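Local coordinates for capsid protein (Infectious hypodermal and hematopoietic necrosis virus, PDB 3N7X) that forms the icosahedral shell of a shrimp parvovirus (densovirus) from sixty copies of a beta-barrel subunit and binds calcium ions, at residues G117-S122 against G206-Y211; T146-I151 against M200-T205. One frame throughout, in Å; residues are numbered along the deposited sequence.

Interaction 1. Residues G117-S122 against G206-Y211; sequences GVVMHS and GDRKAY
R208 reaches across an antiparallel strand pair to lie against H121 and V119. Its CB leaves the sheet on the face shared with H121, V119 and A210. R208 CG passes H121 CB at 4.0 Å, and a turn about CG-CD (chi3 70°) folds the head back over residues 117-122. There NE passes the V119 CG1 methyl at 4.0 Å, CZ lies 3.9 Å from it, and NH2 approaches the same methyl to 3.4 Å. NH1 sits above one face of the H121 imidazole, offset toward the rim and 3.7 Å from H121 CG; guanidinium and ring are stacked with their planes 24° apart. NH1 also donates to the carbonyl oxygens of P34 and R36 of a neighbouring subunit, which helps fix the head in this pose. Further along this face, V119 CG2 rests on A210 CB.

On the other face M120 CE touches the edge of the Y211 ring, 4.1 Å from CE2, while K209 leads away toward E201. Paired N-H...O bonds join V118 to Y211 and M120 to K209; M120 N to K209 O is 2.8 Å. Beside S122, water 1 takes its N-H and donates to D207 O. This is an antiparallel ladder, with the non-hydrogen-bonded pair V119-A210 between two hydrogen-bonded ones, within the beta-barrel of a parvovirus capsid protein; strand 281-296 flanks 117-122 on its other edge.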
loop_
_atom_site.group_PDB
_atom_site.type_symbol
_atom_site.label_atom_id
_atom_site.label_comp_id
_atom_site.label_asym_id
_atom_site.label_seq_id
_atom_site.Cartn_x
_atom_site.Cartn_y
_atom_site.Cartn_z
ATOM N N GLY A 117 -11.412 85.404 23.097
ATOM C CA GLY A 117 -11.422 84.980 24.480
ATOM C C GLY A 117 -10.291 85.512 25.332
ATOM O O GLY A 117 -9.460 86.306 24.882
ATOM N N VAL A 118 -10.268 85.054 26.579
ATOM C CA VAL A 118 -9.260 85.462 27.538
ATOM C C VAL A 118 -8.839 84.297 28.392
ATOM O O VAL A 118 -9.572 83.315 28.551
ATOM C CB VAL A 118 -9.803 86.521 28.508
ATOM C CG1 VAL A 118 -8.671 87.115 29.334
ATOM C CG2 VAL A 118 -10.506 87.588 27.738
ATOM N N VAL A 119 -7.645 84.427 28.946
ATOM C CA VAL A 119 -7.109 83.438 29.852
ATOM C C VAL A 119 -6.489 84.245 30.972
ATOM O O VAL A 119 -5.590 85.049 30.733
ATOM C CB VAL A 119 -6.000 82.580 29.213
ATOM C CG1 VAL A 119 -5.515 81.548 30.219
ATOM C CG2 VAL A 119 -6.520 81.891 27.979
ATOM N N MET A 120 -6.988 84.066 32.186
ATOM C CA MET A 120 -6.419 84.775 33.318
ATOM C C MET A 120 -5.541 83.771 34.040
ATOM O O MET A 120 -5.926 82.611 34.205
ATOM C CB MET A 120 -7.513 85.284 34.250
ATOM C CG MET A 120 -8.423 86.321 33.614
ATOM S SD MET A 120 -9.560 87.068 34.808
ATOM C CE MET A 120 -10.675 85.684 35.167
ATOM N N HIS A 121 -4.356 84.209 34.451
ATOM C CA HIS A 121 -3.439 83.322 35.143
ATOM C C HIS A 121 -2.474 84.099 36.022
ATOM O O HIS A 121 -2.570 85.320 36.139
ATOM C CB HIS A 121 -2.639 82.492 34.128
ATOM C CG HIS A 121 -1.763 83.309 33.223
ATOM N ND1 HIS A 121 -2.210 83.847 32.034
ATOM C CD2 HIS A 121 -0.464 83.680 33.336
ATOM C CE1 HIS A 121 -1.224 84.511 31.452
ATOM N NE2 HIS A 121 -0.154 84.425 32.222
ATOM N N SER A 122 -1.554 83.370 36.649
ATOM C CA SER A 122 -0.527 83.964 37.490
ATOM C C SER A 122 -1.048 84.883 38.587
ATOM O O SER A 122 -0.490 85.955 38.823
ATOM C CB SER A 122 0.452 84.739 36.610
ATOM O OG SER A 122 1.037 83.884 35.650
ATOM N N GLY A 206 -1.650 79.638 40.623
ATOM C CA GLY A 206 -1.420 78.461 39.804
ATOM C C GLY A 206 -2.525 78.128 38.816
ATOM O O GLY A 206 -2.295 77.398 37.854
ATOM N N ASP A 207 -3.726 78.651 39.038
ATOM C CA ASP A 207 -4.833 78.369 38.133
ATOM C C ASP A 207 -4.747 79.155 36.841
ATOM O O ASP A 207 -4.081 80.185 36.764
ATOM C CB ASP A 207 -6.184 78.709 38.775
ATOM C CG ASP A 207 -6.580 77.749 39.876
ATOM O OD1 ASP A 207 -5.940 76.680 40.007
ATOM O OD2 ASP A 207 -7.548 78.067 40.605
ATOM N N ARG A 208 -5.434 78.639 35.828
ATOM C CA ARG A 208 -5.545 79.290 34.529
ATOM C C ARG A 208 -7.045 79.240 34.271
ATOM O O ARG A 208 -7.652 78.176 34.356
ATOM C CB ARG A 208 -4.810 78.520 33.432
ATOM C CG ARG A 208 -3.301 78.595 33.506
ATOM C CD ARG A 208 -2.665 77.919 32.303
ATOM N NE ARG A 208 -2.871 78.675 31.071
ATOM C CZ ARG A 208 -2.133 79.720 30.697
ATOM N NH1 ARG A 208 -1.129 80.148 31.461
ATOM N NH2 ARG A 208 -2.391 80.331 29.549
ATOM N N LYS A 209 -7.648 80.390 33.995
ATOM C CA LYS A 209 -9.081 80.444 33.737
ATOM C C LYS A 209 -9.305 80.988 32.344
ATOM O O LYS A 209 -9.039 82.160 32.066
ATOM C CB LYS A 209 -9.775 81.331 34.771
ATOM C CG LYS A 209 -9.652 80.815 36.198
ATOM C CD LYS A 209 -10.287 79.437 36.347
ATOM C CE LYS A 209 -10.250 78.973 37.797
ATOM N NZ LYS A 209 -10.903 77.645 37.996
ATOM N N ALA A 210 -9.791 80.125 31.465
ATOM C CA ALA A 210 -10.024 80.510 30.084
ATOM C C ALA A 210 -11.499 80.593 29.738
ATOM O O ALA A 210 -12.280 79.700 30.067
ATOM C CB ALA A 210 -9.329 79.531 29.158
ATOM N N TYR A 211 -11.867 81.680 29.070
ATOM C CA TYR A 211 -13.242 81.896 28.654
ATOM C C TYR A 211 -13.180 82.352 27.214
ATOM O O TYR A 211 -12.390 83.232 26.867
ATOM C CB TYR A 211 -13.893 82.964 29.531
ATOM C CG TYR A 211 -13.839 82.607 30.999
ATOM C CD1 TYR A 211 -14.705 81.652 31.540
ATOM C CD2 TYR A 211 -12.869 83.166 31.834
ATOM C CE1 TYR A 211 -14.599 81.257 32.877
ATOM C CE2 TYR A 211 -12.754 82.778 33.170
ATOM C CZ TYR A 211 -13.620 81.824 33.684
ATOM O OH TYR A 211 -13.486 81.429 34.996
HETATM O O HOH W 1 -1.304 80.489 36.549
#

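Interaction 2. Residues T146-I151 against M200-T205; sequences TPYLEI and MEQMRT
Q202 OE1, poised 3.6 Å above the centre of the Y148 ring, accepts from both end nitrogens of R204: NH1 and NH2 each donate at 2.8 Å to OE1, which lies in the guanidinium plane. The Q202 amide is stacked on the ring, planes 10° apart, with CD 3.4 Å from Y148 CE1. Y148 CG stands between its backbone N and carbonyl carbon (chi1 61°), which brings the ring over the Q202 amide. R204 runs beside it, its guanidinium turned 32° from the ring and NH2 3.2 Å from Y148 CD2. Water 2 accepts from R204 NH2 at 2.7 Å and gives a weak bond to T146 O; water 3 joins P147 O to T205 N.

Farther along this face M200 CE packs on E150 OE2, at 3.6 Å, while the carboxylate bonds R267, S269 and Y55 of a neighbouring subunit. The opposite face carries L149, I151 and M203, with the aliphatic E201 CG against I151 CB. I151 CD1 lies 4.1 Å from M203 CB, which L149 CB also meets. Antiparallel backbone bonds link L149 with M203 and I151 with E201; within this chain, 199-203 is an outermost strand of its sheet. Gripped by two N-H groups and backed by an aromatic face, the Q202 amide is held in a rotation that directs NE2 to S122 of a neighbouring subunit; the arginine charge probably polarises its carbonyl.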
loop_
_atom_site.group_PDB
_atom_site.type_symbol
_atom_site.label_atom_id
_atom_site.label_comp_id
_atom_site.label_asym_id
_atom_site.label_seq_id
_atom_site.Cartn_x
_atom_site.Cartn_y
_atom_site.Cartn_z
ATOM N N THR A 146 -3.958 80.955 50.489
ATOM C CA THR A 146 -5.347 80.601 50.740
ATOM C C THR A 146 -6.399 81.553 50.139
ATOM O O THR A 146 -7.491 81.117 49.782
ATOM C CB THR A 146 -5.604 80.457 52.245
ATOM O OG1 THR A 146 -5.128 81.623 52.928
ATOM C CG2 THR A 146 -4.891 79.236 52.782
ATOM N N PRO A 147 -6.093 82.856 50.017
ATOM C CA PRO A 147 -7.104 83.757 49.442
ATOM C C PRO A 147 -7.428 83.393 47.993
ATOM O O PRO A 147 -6.559 82.931 47.257
ATOM C CB PRO A 147 -6.445 85.131 49.542
ATOM C CG PRO A 147 -5.498 84.979 50.702
ATOM C CD PRO A 147 -4.911 83.614 50.459
ATOM N N TYR A 148 -8.672 83.603 47.581
ATOM C CA TYR A 148 -9.057 83.276 46.217
ATOM C C TYR A 148 -10.129 84.190 45.651
ATOM O O TYR A 148 -10.838 84.879 46.388
ATOM C CB TYR A 148 -9.520 81.815 46.132
ATOM C CG TYR A 148 -10.727 81.479 46.979
ATOM C CD1 TYR A 148 -12.023 81.639 46.488
ATOM C CD2 TYR A 148 -10.570 80.999 48.279
ATOM C CE1 TYR A 148 -13.138 81.324 47.275
ATOM C CE2 TYR A 148 -11.670 80.686 49.071
ATOM C CZ TYR A 148 -12.948 80.848 48.567
ATOM O OH TYR A 148 -14.022 80.537 49.366
ATOM N N LEU A 149 -10.231 84.183 44.326
ATOM C CA LEU A 149 -11.193 84.997 43.599
ATOM C C LEU A 149 -12.432 84.163 43.273
ATOM O O LEU A 149 -12.322 82.964 43.013
ATOM C CB LEU A 149 -10.553 85.487 42.300
ATOM C CG LEU A 149 -11.347 86.404 41.367
ATOM C CD1 LEU A 149 -11.501 87.780 42.001
ATOM C CD2 LEU A 149 -10.622 86.522 40.033
ATOM N N GLU A 150 -13.604 84.795 43.296
ATOM C CA GLU A 150 -14.850 84.103 42.969
ATOM C C GLU A 150 -15.309 84.564 41.587
ATOM O O GLU A 150 -15.282 85.758 41.285
ATOM C CB GLU A 150 -15.937 84.412 44.005
ATOM C CG GLU A 150 -15.543 84.083 45.438
ATOM C CD GLU A 150 -16.670 84.313 46.444
ATOM O OE1 GLU A 150 -17.467 85.260 46.257
ATOM O OE2 GLU A 150 -16.742 83.554 47.437
ATOM N N ILE A 151 -15.713 83.615 40.747
ATOM C CA ILE A 151 -16.172 83.917 39.395
ATOM C C ILE A 151 -17.585 83.374 39.208
ATOM O O ILE A 151 -17.843 82.193 39.456
ATOM C CB ILE A 151 -15.219 83.293 38.355
ATOM C CG1 ILE A 151 -13.807 83.839 38.578
ATOM C CG2 ILE A 151 -15.697 83.600 36.942
ATOM C CD1 ILE A 151 -12.747 83.164 37.753
ATOM N N MET A 200 -20.546 79.016 39.477
ATOM C CA MET A 200 -19.534 79.587 40.339
ATOM C C MET A 200 -18.279 78.737 40.362
ATOM O O MET A 200 -18.350 77.510 40.402
ATOM C CB MET A 200 -20.060 79.726 41.769
ATOM C CG MET A 200 -18.973 80.131 42.753
ATOM S SD MET A 200 -19.444 80.050 44.494
ATOM C CE MET A 200 -18.102 80.977 45.252
ATOM N N GLU A 201 -17.128 79.394 40.325
ATOM C CA GLU A 201 -15.864 78.687 40.402
ATOM C C GLU A 201 -14.853 79.602 41.062
ATOM O O GLU A 201 -15.049 80.820 41.121
ATOM C CB GLU A 201 -15.379 78.234 39.020
ATOM C CG GLU A 201 -14.778 79.292 38.124
ATOM C CD GLU A 201 -14.268 78.688 36.813
ATOM O OE1 GLU A 201 -13.427 77.760 36.873
ATOM O OE2 GLU A 201 -14.704 79.131 35.726
ATOM N N GLN A 202 -13.783 79.012 41.579
ATOM C CA GLN A 202 -12.755 79.777 42.260
ATOM C C GLN A 202 -11.474 79.829 41.452
ATOM O O GLN A 202 -11.202 78.943 40.643
ATOM C CB GLN A 202 -12.445 79.145 43.617
ATOM C CG GLN A 202 -13.645 78.949 44.511
ATOM C CD GLN A 202 -13.286 78.243 45.805
ATOM O OE1 GLN A 202 -12.113 77.953 46.062
ATOM N NE2 GLN A 202 -14.294 77.966 46.634
ATOM N N MET A 203 -10.690 80.877 41.670
ATOM C CA MET A 203 -9.410 81.005 41.003
ATOM C C MET A 203 -8.374 81.332 42.059
ATOM O O MET A 203 -8.567 82.243 42.865
ATOM C CB MET A 203 -9.419 82.112 39.960
ATOM C CG MET A 203 -8.061 82.273 39.287
ATOM S SD MET A 203 -7.991 83.625 38.099
ATOM C CE MET A 203 -6.297 83.447 37.432
ATOM N N ARG A 204 -7.283 80.577 42.069
ATOM C CA ARG A 204 -6.216 80.817 43.024
ATOM C C ARG A 204 -4.865 80.685 42.347
ATOM O O ARG A 204 -4.783 80.401 41.153
ATOM C CB ARG A 204 -6.322 79.853 44.208
ATOM C CG ARG A 204 -6.876 78.496 43.856
ATOM C CD ARG A 204 -6.748 77.515 45.021
ATOM N NE ARG A 204 -7.585 77.830 46.183
ATOM C CZ ARG A 204 -8.914 77.871 46.166
ATOM N NH1 ARG A 204 -9.563 77.632 45.034
ATOM N NH2 ARG A 204 -9.596 78.112 47.285
ATOM N N THR A 205 -3.807 80.922 43.109
ATOM C CA THR A 205 -2.460 80.831 42.575
ATOM C C THR A 205 -2.282 79.535 41.788
ATOM O O THR A 205 -2.724 78.465 42.222
ATOM C CB THR A 205 -1.423 80.882 43.708
ATOM O OG1 THR A 205 -1.746 79.892 44.696
ATOM C CG2 THR A 205 -1.421 82.255 44.364
HETATM O O HOH W 2 -7.461 77.904 48.845
HETATM O O HOH W 3 -4.353 81.709 45.743
#

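How the interactions relate
Strands 199-203 and 208-214 follow one another in the chain but pair in different sheets, so interactions 1 and 2, with centres about 11 Å apart, bring two sheets of the subunit together. E201 of interaction 2 serves both partners from interaction 1: OE1 forms a salt bridge with K209 NZ at 2.8 Å, and OE2 a probable hydrogen bond with Y211 OH at 2.7 Å. M203 packs on M120 beside them. The two contacts also meet between subunits, where H121 packs on Q202 of another copy. Neither contact includes a calcium ligand: the side chains of M120 and E150 each lie about 11 Å from a bound calcium, and that of S122 about 8 Å from the side chain of Y55, a calcium-binding residue.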